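Local coordinates for protein putative cytochrome P450 120 (PDB 2VE3) that binds heme and retinoic acid and probably acts as a cytochrome P450 monooxygenase that inserts oxygen into an organic substrate, at residues S264-C267 with L268-Q272; F404-R407 with L408-F412; K299-P302 with Y303-Q306; K361-P364 with E365-T368. All coordinates share one frame; numbering follows the deposited sequence.

Contact 1 (S264-C267 with L268-Q272); sequences SSFC and LLLGQ
Four successive i+4 bonds join Ser264-Cys267 to Leu268-Gln272 along one helix: Leu268 N reaches Ser264 O at 2.7 Å, Leu269 N reaches Ser265 O and Leu270 N reaches Phe266 O, while Gly271 N to Cys267 O is the weak one of the four, with an N-H...O angle of 124°. Among the side chains, the contact is carried by Phe266 and Leu270, one turn apart. Leu270 CG stands over one face of the Phe266 ring, 4.0 Å from the centroid and 26° off the normal, a CH-pi contact displaced toward the rim, where CE1 is 3.7 Å away. Leu270 CD2 touches that same CE1 at 3.7 Å, so two carbons of the branch bear on one side of the ring. Phe266 can receive them because its CG is anti to the backbone N (chi1 176°). Leu269 lays CB and CG against Ser265 O, each at 3.4 Å, and Leu268 CB lies 3.2 Å from Ser264 O. The serine hydroxyls turn back up the helix, to Thr260 O and Ser261 O. The chemistry is thus that of a buried helix in which most backbone groups pair along the helix, Trp414 NE1 adds a donor where the helical bond to Cys267 O is weak, and the Phe266 and Leu270 side chains meet by apolar and CH-pi contact.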
loop_
_atom_site.group_PDB
_atom_site.type_symbol
_atom_site.label_atom_id
_atom_site.label_comp_id
_atom_site.label_asym_id
_atom_site.label_seq_id
_atom_site.Cartn_x
_atom_site.Cartn_y
_atom_site.Cartn_z
ATOM N N SER A 264 -5.575 -4.097 -9.314
ATOM C CA SER A 264 -5.071 -4.290 -10.681
ATOM C C SER A 264 -4.257 -5.577 -10.755
ATOM O O SER A 264 -4.372 -6.314 -11.738
ATOM C CB SER A 264 -4.239 -3.115 -11.217
ATOM O OG SER A 264 -3.227 -2.720 -10.310
ATOM N N SER A 265 -3.450 -5.837 -9.723
ATOM C CA SER A 265 -2.689 -7.096 -9.631
ATOM C C SER A 265 -3.604 -8.309 -9.644
ATOM O O SER A 265 -3.334 -9.251 -10.369
ATOM C CB SER A 265 -1.792 -7.135 -8.401
ATOM O OG SER A 265 -0.850 -6.075 -8.449
ATOM N N PHE A 266 -4.674 -8.275 -8.844
ATOM C CA PHE A 266 -5.669 -9.364 -8.796
ATOM C C PHE A 266 -6.358 -9.546 -10.147
ATOM O O PHE A 266 -6.641 -10.674 -10.582
ATOM C CB PHE A 266 -6.727 -9.091 -7.710
ATOM C CG PHE A 266 -7.839 -10.109 -7.673
ATOM C CD1 PHE A 266 -7.723 -11.258 -6.887
ATOM C CD2 PHE A 266 -8.989 -9.933 -8.445
ATOM C CE1 PHE A 266 -8.732 -12.209 -6.868
ATOM C CE2 PHE A 266 -10.013 -10.901 -8.442
ATOM C CZ PHE A 266 -9.874 -12.034 -7.642
ATOM N N CYS A 267 -6.663 -8.426 -10.793
ATOM C CA CYS A 267 -7.302 -8.458 -12.105
ATOM C C CYS A 267 -6.318 -8.958 -13.148
ATOM O O CYS A 267 -6.692 -9.700 -14.052
ATOM C CB CYS A 267 -7.819 -7.074 -12.503
ATOM S SG CYS A 267 -9.164 -6.473 -11.518
ATOM N N LEU A 268 -5.069 -8.530 -13.033
ATOM C CA LEU A 268 -4.013 -9.050 -13.878
ATOM C C LEU A 268 -3.858 -10.568 -13.686
ATOM O O LEU A 268 -4.018 -11.338 -14.647
ATOM C CB LEU A 268 -2.695 -8.303 -13.615
ATOM C CG LEU A 268 -1.409 -8.682 -14.364
ATOM C CD1 LEU A 268 -1.605 -8.745 -15.870
ATOM C CD2 LEU A 268 -0.272 -7.716 -14.006
ATOM N N LEU A 269 -3.590 -10.997 -12.456
ATOM C CA LEU A 269 -3.276 -12.420 -12.189
ATOM C C LEU A 269 -4.417 -13.426 -12.359
ATOM O O LEU A 269 -4.214 -14.542 -12.846
ATOM C CB LEU A 269 -2.617 -12.582 -10.823
ATOM C CG LEU A 269 -1.251 -11.909 -10.734
ATOM C CD1 LEU A 269 -0.810 -11.698 -9.253
ATOM C CD2 LEU A 269 -0.253 -12.741 -11.509
ATOM N N LEU A 270 -5.613 -13.045 -11.953
ATOM C CA LEU A 270 -6.750 -13.956 -12.099
ATOM C C LEU A 270 -7.287 -13.831 -13.506
ATOM O O LEU A 270 -8.073 -14.652 -13.943
ATOM C CB LEU A 270 -7.819 -13.682 -11.045
ATOM C CG LEU A 270 -7.674 -14.355 -9.665
ATOM C CD1 LEU A 270 -7.952 -15.832 -9.718
ATOM C CD2 LEU A 270 -6.319 -14.086 -8.980
ATOM N N GLY A 271 -6.823 -12.800 -14.214
ATOM C CA GLY A 271 -7.010 -12.674 -15.661
ATOM C C GLY A 271 -6.249 -13.742 -16.431
ATOM O O GLY A 271 -6.767 -14.304 -17.400
ATOM N N GLN A 272 -5.023 -14.017 -15.979
ATOM C CA GLN A 272 -4.107 -14.978 -16.611
ATOM C C GLN A 272 -4.175 -16.421 -16.069
ATOM O O GLN A 272 -3.498 -17.305 -16.598
ATOM C CB GLN A 272 -2.653 -14.500 -16.465
ATOM C CG GLN A 272 -2.325 -13.164 -17.072
ATOM C CD GLN A 272 -0.940 -12.698 -16.688
ATOM O OE1 GLN A 272 -0.662 -12.467 -15.517
ATOM N NE2 GLN A 272 -0.062 -12.564 -17.666
#

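Contact 2 (F404-R407 with L408-F412); sequences FATR and LIQQF
Arg407 and Gln410 run side by side, and NH1 of the arginine gives a short, fairly straight bond to Gln410 OE1 (2.6 Å, 159° at the hydrogen). OE1 sits at the guanidinium edge, near its plane, and the amide plane is turned 31° from it. Gln410 CG is held between its backbone N and carbonyl carbon (chi1 81°), and the extended chain beyond carries OE1 back to Arg407, also within 3.1 Å of Arg407 CD. A leucine in place of Gln410 would probably leave Arg407 NH1 relying on its weak bond to Ser290 O. Nearby, Phe404 and Leu408 point the same way, with Leu408 CD2 3.7 Å from Phe404 CE2. Backbone bonds such as Ile409 N to Ala405 O (3.1 Å) fix the spacing of these pairs; Gln411 N to Arg407 O is weak at 3.4 Å, whereas Phe412 N still bonds Leu408 O at 2.8 Å. Farther out, Arg407 NH2 forms a salt bridge with Asp125 and bonds Gln291 O, and Gln411 NE2 bonds Gln129. Helix 394-411 packs on helix 121-137 (Leu408 on Leu132), helix 274-285 (Ile409 on Gln284) and helix 241-272 (Phe404 on Leu263, Ala405 on Phe266), and runs directly into strand 412-416.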
loop_
_atom_site.group_PDB
_atom_site.type_symbol
_atom_site.label_atom_id
_atom_site.label_comp_id
_atom_site.label_asym_id
_atom_site.label_seq_id
_atom_site.Cartn_x
_atom_site.Cartn_y
_atom_site.Cartn_z
ATOM N N PHE A 404 -14.259 -7.202 -3.398
ATOM C CA PHE A 404 -14.101 -6.956 -4.839
ATOM C C PHE A 404 -13.882 -8.256 -5.614
ATOM O O PHE A 404 -14.490 -8.480 -6.653
ATOM C CB PHE A 404 -12.927 -6.010 -5.115
ATOM C CG PHE A 404 -12.668 -5.784 -6.573
ATOM C CD1 PHE A 404 -13.334 -4.778 -7.258
ATOM C CD2 PHE A 404 -11.766 -6.579 -7.264
ATOM C CE1 PHE A 404 -13.097 -4.559 -8.621
ATOM C CE2 PHE A 404 -11.519 -6.372 -8.623
ATOM C CZ PHE A 404 -12.184 -5.357 -9.302
ATOM N N ALA A 405 -12.980 -9.084 -5.101
ATOM C CA ALA A 405 -12.671 -10.367 -5.688
ATOM C C ALA A 405 -13.958 -11.181 -5.813
ATOM O O ALA A 405 -14.209 -11.797 -6.860
ATOM C CB ALA A 405 -11.660 -11.099 -4.824
ATOM N N THR A 406 -14.770 -11.135 -4.758
ATOM C CA THR A 406 -16.000 -11.906 -4.662
ATOM C C THR A 406 -17.043 -11.438 -5.667
ATOM O O THR A 406 -17.543 -12.226 -6.454
ATOM C CB THR A 406 -16.562 -11.904 -3.203
ATOM O OG1 THR A 406 -15.678 -12.636 -2.345
ATOM C CG2 THR A 406 -17.952 -12.536 -3.139
ATOM N N ARG A 407 -17.361 -10.151 -5.649
ATOM C CA ARG A 407 -18.351 -9.603 -6.586
ATOM C C ARG A 407 -17.951 -9.690 -8.052
ATOM O O ARG A 407 -18.813 -9.858 -8.920
ATOM C CB ARG A 407 -18.703 -8.167 -6.229
ATOM C CG ARG A 407 -19.473 -8.029 -4.942
ATOM C CD ARG A 407 -20.757 -8.828 -4.967
ATOM N NE ARG A 407 -21.685 -8.323 -3.966
ATOM C CZ ARG A 407 -22.794 -8.937 -3.565
ATOM N NH1 ARG A 407 -23.124 -10.122 -4.066
ATOM N NH2 ARG A 407 -23.560 -8.360 -2.638
ATOM N N LEU A 408 -16.654 -9.566 -8.331
ATOM C CA LEU A 408 -16.166 -9.631 -9.699
ATOM C C LEU A 408 -16.257 -11.053 -10.252
ATOM O O LEU A 408 -16.732 -11.256 -11.368
ATOM C CB LEU A 408 -14.731 -9.104 -9.805
ATOM C CG LEU A 408 -14.055 -9.253 -11.180
ATOM C CD1 LEU A 408 -14.763 -8.462 -12.270
ATOM C CD2 LEU A 408 -12.569 -8.892 -11.116
ATOM N N ILE A 409 -15.812 -12.029 -9.468
ATOM C CA ILE A 409 -15.829 -13.417 -9.922
ATOM C C ILE A 409 -17.250 -14.008 -9.996
ATOM O O ILE A 409 -17.560 -14.773 -10.907
ATOM C CB ILE A 409 -14.820 -14.299 -9.128
ATOM C CG1 ILE A 409 -13.400 -13.970 -9.597
ATOM C CG2 ILE A 409 -15.110 -15.800 -9.329
ATOM C CD1 ILE A 409 -12.283 -14.665 -8.844
ATOM N N GLN A 410 -18.120 -13.641 -9.053
ATOM C CA GLN A 410 -19.505 -14.142 -9.086
ATOM C C GLN A 410 -20.293 -13.667 -10.317
ATOM O O GLN A 410 -21.149 -14.394 -10.833
ATOM C CB GLN A 410 -20.257 -13.865 -7.772
ATOM C CG GLN A 410 -20.818 -12.465 -7.614
ATOM C CD GLN A 410 -21.841 -12.348 -6.493
ATOM O OE1 GLN A 410 -21.573 -11.737 -5.460
ATOM N NE2 GLN A 410 -23.023 -12.927 -6.694
ATOM N N GLN A 411 -19.981 -12.470 -10.800
ATOM C CA GLN A 411 -20.704 -11.880 -11.930
ATOM C C GLN A 411 -20.011 -11.994 -13.292
ATOM O O GLN A 411 -20.688 -12.052 -14.323
ATOM C CB GLN A 411 -20.993 -10.406 -11.649
ATOM C CG GLN A 411 -21.865 -10.169 -10.446
ATOM C CD GLN A 411 -21.867 -8.725 -10.043
ATOM O OE1 GLN A 411 -22.233 -7.844 -10.833
ATOM N NE2 GLN A 411 -21.454 -8.460 -8.809
ATOM N N PHE A 412 -18.678 -11.994 -13.315
ATOM C CA PHE A 412 -17.965 -11.940 -14.597
ATOM C C PHE A 412 -16.791 -12.899 -14.743
ATOM O O PHE A 412 -16.087 -13.205 -13.777
ATOM C CB PHE A 412 -17.419 -10.533 -14.864
ATOM C CG PHE A 412 -18.470 -9.457 -14.954
ATOM C CD1 PHE A 412 -19.087 -9.170 -16.165
ATOM C CD2 PHE A 412 -18.808 -8.695 -13.824
ATOM C CE1 PHE A 412 -20.052 -8.144 -16.251
ATOM C CE2 PHE A 412 -19.764 -7.677 -13.899
ATOM C CZ PHE A 412 -20.388 -7.400 -15.111
#

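Contact 3 (K299-P302 with Y303-Q306); sequences KKMP and YLDQ
The carboxylate of Asp305 lies with one face over the carbonyl oxygen of Met301: Met301 O is 3.3 Å from Asp305 CG, and nearly all of that separation is perpendicular to the carboxylate plane. Asp305 OD1 makes a salt bridge with Lys402 NZ of helix 394-411. Asp305 OD1 and Met301 O are both acceptors, and their 3.3 Å approach is no bond; the carbonyl instead takes the backbone N-H of Asp305 (N to O 3.0 Å, 166° at the hydrogen). The other flat group, the Tyr303 ring, takes no part in the contact with 299-302, and its side chain packs on Ile276 and Arg279 of helix 274-285. Met301 and Leu304 form the apolar part of the contact, lying alongside each other, with Met301 CB 3.9 Å from Leu304 CB and Met301 SD 3.9 Å from Leu304 CD2. Gln306 N to Pro302 O, at 3.3 Å, is the next bond of the helix. Met301 occupies the N-cap position and Pro302, whose ring nitrogen has no hydrogen to offer, the first helical position. The N-H groups of Tyr303 and Leu304 are accepted by the two carboxylate oxygens of Glu283. Negative groups at this end are likely to interact favourably with the helix dipole. Proline in the first turn, with carboxylates beside it, is a common way to begin a helix; here it starts helix 302-314, which corresponds to helix K of the cytochrome P450 fold.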
loop_
_atom_site.group_PDB
_atom_site.type_symbol
_atom_site.label_atom_id
_atom_site.label_comp_id
_atom_site.label_asym_id
_atom_site.label_seq_id
_atom_site.Cartn_x
_atom_site.Cartn_y
_atom_site.Cartn_z
ATOM N N LYS A 299 -15.937 -14.256 5.538
ATOM C CA LYS A 299 -15.091 -15.036 6.457
ATOM C C LYS A 299 -15.171 -16.540 6.201
ATOM O O LYS A 299 -14.519 -17.327 6.887
ATOM C CB LYS A 299 -15.446 -14.736 7.915
ATOM C CG LYS A 299 -14.837 -13.462 8.452
ATOM C CD LYS A 299 -15.629 -12.963 9.640
ATOM C CE LYS A 299 -15.049 -11.676 10.219
ATOM N NZ LYS A 299 -15.153 -10.541 9.272
ATOM N N LYS A 300 -15.977 -16.929 5.217
ATOM C CA LYS A 300 -16.089 -18.323 4.782
ATOM C C LYS A 300 -15.362 -18.563 3.447
ATOM O O LYS A 300 -15.793 -19.375 2.617
ATOM C CB LYS A 300 -17.566 -18.718 4.646
ATOM C CG LYS A 300 -18.372 -18.735 5.946
ATOM C CD LYS A 300 -19.554 -19.697 5.807
ATOM C CE LYS A 300 -20.499 -19.655 7.010
ATOM N NZ LYS A 300 -21.559 -18.605 6.850
ATOM N N MET A 301 -14.253 -17.866 3.238
ATOM C CA MET A 301 -13.540 -17.971 1.965
ATOM C C MET A 301 -12.058 -18.275 2.161
ATOM O O MET A 301 -11.216 -17.437 1.828
ATOM C CB MET A 301 -13.726 -16.681 1.143
ATOM C CG MET A 301 -15.141 -16.447 0.642
ATOM S SD MET A 301 -15.470 -14.730 0.152
ATOM C CE MET A 301 -17.210 -14.873 -0.236
ATOM N N PRO A 302 -11.729 -19.467 2.710
ATOM C CA PRO A 302 -10.339 -19.874 2.938
ATOM C C PRO A 302 -9.467 -19.974 1.673
ATOM O O PRO A 302 -8.277 -19.649 1.730
ATOM C CB PRO A 302 -10.480 -21.268 3.580
ATOM C CG PRO A 302 -11.818 -21.761 3.139
ATOM C CD PRO A 302 -12.664 -20.510 3.176
ATOM N N TYR A 303 -10.024 -20.456 0.564
ATOM C CA TYR A 303 -9.237 -20.539 -0.657
ATOM C C TYR A 303 -8.960 -19.149 -1.253
ATOM O O TYR A 303 -7.856 -18.892 -1.708
ATOM C CB TYR A 303 -9.893 -21.444 -1.705
ATOM C CG TYR A 303 -9.055 -21.533 -2.953
ATOM C CD1 TYR A 303 -7.864 -22.247 -2.956
ATOM C CD2 TYR A 303 -9.434 -20.856 -4.124
ATOM C CE1 TYR A 303 -7.083 -22.320 -4.086
ATOM C CE2 TYR A 303 -8.643 -20.907 -5.262
ATOM C CZ TYR A 303 -7.481 -21.644 -5.235
ATOM O OH TYR A 303 -6.707 -21.715 -6.349
ATOM N N LEU A 304 -9.961 -18.263 -1.248
ATOM C CA LEU A 304 -9.764 -16.884 -1.709
ATOM C C LEU A 304 -8.706 -16.203 -0.839
ATOM O O LEU A 304 -7.825 -15.505 -1.357
ATOM C CB LEU A 304 -11.079 -16.091 -1.714
ATOM C CG LEU A 304 -11.014 -14.606 -2.091
ATOM C CD1 LEU A 304 -10.432 -14.395 -3.499
ATOM C CD2 LEU A 304 -12.364 -13.930 -1.991
ATOM N N ASP A 305 -8.784 -16.433 0.474
ATOM C CA ASP A 305 -7.731 -16.014 1.395
ATOM C C ASP A 305 -6.324 -16.334 0.874
ATOM O O ASP A 305 -5.447 -15.464 0.904
ATOM C CB ASP A 305 -7.911 -16.657 2.770
ATOM C CG ASP A 305 -8.945 -15.956 3.630
ATOM O OD1 ASP A 305 -9.522 -14.921 3.225
ATOM O OD2 ASP A 305 -9.190 -16.468 4.738
ATOM N N GLN A 306 -6.113 -17.583 0.431
ATOM C CA GLN A 306 -4.823 -18.020 -0.139
ATOM C C GLN A 306 -4.398 -17.261 -1.405
ATOM O O GLN A 306 -3.236 -16.902 -1.565
ATOM C CB GLN A 306 -4.876 -19.498 -0.488
ATOM C CG GLN A 306 -4.818 -20.441 0.708
ATOM C CD GLN A 306 -4.771 -21.892 0.261
ATOM O OE1 GLN A 306 -4.027 -22.258 -0.665
ATOM N NE2 GLN A 306 -5.578 -22.725 0.909
#

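Contact 4 (K361-P364 with E365-T368); sequences KFDP and ERFT
Glu365 is met first by Asp363, whose OD1 accepts the Glu365 backbone N-H (N to OD1 3.1 Å, 139° at the hydrogen). This closes an Asx turn through Pro364, with the donor coming from above the carboxylate plane. The two carboxylate-bearing chains cross at about a right angle, and Glu365 CB rests 3.2 Å from Asp363 OD1 while its OE2 leaves to form a salt bridge with Arg279. At Arg366 the backbone N bonds Asp363 O at 3.3 Å, and CG lies 3.1 Å from the same oxygen. With CG anti to the carbonyl carbon (chi1 -54°) and the chain extended to NE, the arginine runs back along the turn, so NH2 meets Lys361 O at 3.0 Å, almost straight at 169° and in the guanidinium plane. NE forms a salt bridge with Glu310, while NH1 and NH2 also bond Pro357 O and Asp358 O. Asp363 OD2, 4.5 Å from Arg366 NE, contributes charge only. A leucine in place of Arg366 would probably leave Glu310 without this positive partner and the Lys361 carbonyl without its donor. Phe367 N then bonds Pro364 O (3.0 Å), which also lies near the plane of the Phe367 ring, at its edge. The sequence and the pairing with Glu310 identify this as the PERF region, whose arginine joins the Glu-x-x-Arg motif in the P450 ERR triad. The turn lies against helix 302-314 through Phe362 and Phe367, while Pro364 reaches helix 274-285 and Phe362 helix 241-272.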
loop_
_atom_site.group_PDB
_atom_site.type_symbol
_atom_site.label_atom_id
_atom_site.label_comp_id
_atom_site.label_asym_id
_atom_site.label_seq_id
_atom_site.Cartn_x
_atom_site.Cartn_y
_atom_site.Cartn_z
ATOM N N LYS A 361 6.303 -17.548 -10.390
ATOM C CA LYS A 361 5.039 -18.255 -10.631
ATOM C C LYS A 361 3.982 -17.958 -9.587
ATOM O O LYS A 361 4.255 -17.959 -8.390
ATOM C CB LYS A 361 5.253 -19.770 -10.757
ATOM C CG LYS A 361 6.095 -20.183 -11.954
ATOM C CD LYS A 361 5.672 -21.563 -12.436
ATOM C CE LYS A 361 6.077 -21.818 -13.882
ATOM N NZ LYS A 361 7.418 -22.453 -13.999
ATOM N N PHE A 362 2.779 -17.689 -10.075
ATOM C CA PHE A 362 1.609 -17.412 -9.264
ATOM C C PHE A 362 1.007 -18.729 -8.779
ATOM O O PHE A 362 0.365 -19.450 -9.551
ATOM C CB PHE A 362 0.599 -16.592 -10.084
ATOM C CG PHE A 362 -0.658 -16.244 -9.346
ATOM C CD1 PHE A 362 -0.638 -15.334 -8.293
ATOM C CD2 PHE A 362 -1.870 -16.810 -9.715
ATOM C CE1 PHE A 362 -1.794 -15.013 -7.601
ATOM C CE2 PHE A 362 -3.042 -16.495 -9.016
ATOM C CZ PHE A 362 -3.003 -15.581 -7.963
ATOM N N ASP A 363 1.215 -19.040 -7.500
ATOM C CA ASP A 363 0.743 -20.303 -6.915
ATOM C C ASP A 363 0.163 -20.152 -5.495
ATOM O O ASP A 363 0.900 -20.138 -4.526
ATOM C CB ASP A 363 1.886 -21.332 -6.926
ATOM C CG ASP A 363 1.514 -22.642 -6.249
ATOM O OD1 ASP A 363 0.310 -23.043 -6.257
ATOM O OD2 ASP A 363 2.452 -23.270 -5.703
ATOM N N PRO A 364 -1.161 -19.990 -5.384
ATOM C CA PRO A 364 -1.908 -19.969 -4.131
ATOM C C PRO A 364 -1.633 -21.137 -3.145
ATOM O O PRO A 364 -1.743 -20.945 -1.930
ATOM C CB PRO A 364 -3.351 -19.989 -4.612
ATOM C CG PRO A 364 -3.293 -19.226 -5.891
ATOM C CD PRO A 364 -2.041 -19.733 -6.531
ATOM N N GLU A 365 -1.276 -22.311 -3.673
ATOM C CA GLU A 365 -0.986 -23.508 -2.874
ATOM C C GLU A 365 0.208 -23.355 -1.933
ATOM O O GLU A 365 0.469 -24.244 -1.149
ATOM C CB GLU A 365 -0.754 -24.743 -3.767
ATOM C CG GLU A 365 -1.877 -25.059 -4.738
ATOM C CD GLU A 365 -3.171 -25.429 -4.044
ATOM O OE1 GLU A 365 -3.148 -26.309 -3.161
ATOM O OE2 GLU A 365 -4.215 -24.845 -4.382
ATOM N N ARG A 366 0.947 -22.248 -2.027
ATOM C CA ARG A 366 2.026 -21.970 -1.084
ATOM C C ARG A 366 1.441 -21.656 0.291
ATOM O O ARG A 366 2.092 -21.873 1.313
ATOM C CB ARG A 366 2.901 -20.791 -1.549
ATOM C CG ARG A 366 3.494 -20.871 -2.951
ATOM C CD ARG A 366 4.177 -19.525 -3.296
ATOM N NE ARG A 366 4.549 -19.368 -4.707
ATOM C CZ ARG A 366 5.674 -19.818 -5.258
ATOM N NH1 ARG A 366 6.548 -20.501 -4.535
ATOM N NH2 ARG A 366 5.919 -19.612 -6.548
ATOM N N PHE A 367 0.213 -21.143 0.312
ATOM C CA PHE A 367 -0.425 -20.704 1.557
ATOM C C PHE A 367 -1.464 -21.706 2.103
ATOM O O PHE A 367 -2.104 -21.458 3.138
ATOM C CB PHE A 367 -0.976 -19.270 1.401
ATOM C CG PHE A 367 0.101 -18.265 1.085
ATOM C CD1 PHE A 367 0.830 -17.666 2.114
ATOM C CD2 PHE A 367 0.444 -17.987 -0.235
ATOM C CE1 PHE A 367 1.851 -16.786 1.839
ATOM C CE2 PHE A 367 1.466 -17.107 -0.520
ATOM C CZ PHE A 367 2.176 -16.503 0.532
ATOM N N THR A 368 -1.609 -22.824 1.390
ATOM C CA THR A 368 -2.387 -23.995 1.825
ATOM C C THR A 368 -1.705 -24.535 3.065
ATOM O O THR A 368 -0.482 -24.642 3.065
ATOM C CB THR A 368 -2.380 -25.105 0.722
ATOM O OG1 THR A 368 -3.159 -24.680 -0.394
ATOM C CG2 THR A 368 -2.945 -26.445 1.226
#

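Contacts 1 and 2 are the buried pair, each within a single long helix, and they meet directly: Phe266 CZ lies 3.5 Å from Ala405 CB, and Cys267 SG packs on Phe404. Contacts 3 and 4 are only partly buried and add proline and carboxylates at a helix start and a turn. Contact 3 joins contact 2 through Met301 and Leu304 against Thr406, while contact 4 touches contact 1 through Phe362 on Leu269 and Leu270. Helix 302-314 carries part of contact 3 and also packs on contacts 1 and 4; Tyr303 of contact 3 touches Glu365 of contact 4. Hydrocarbon packing dominates contact 1; contact 2 adds a buried arginine bonded to Gln410 and salt-bridged to Asp125.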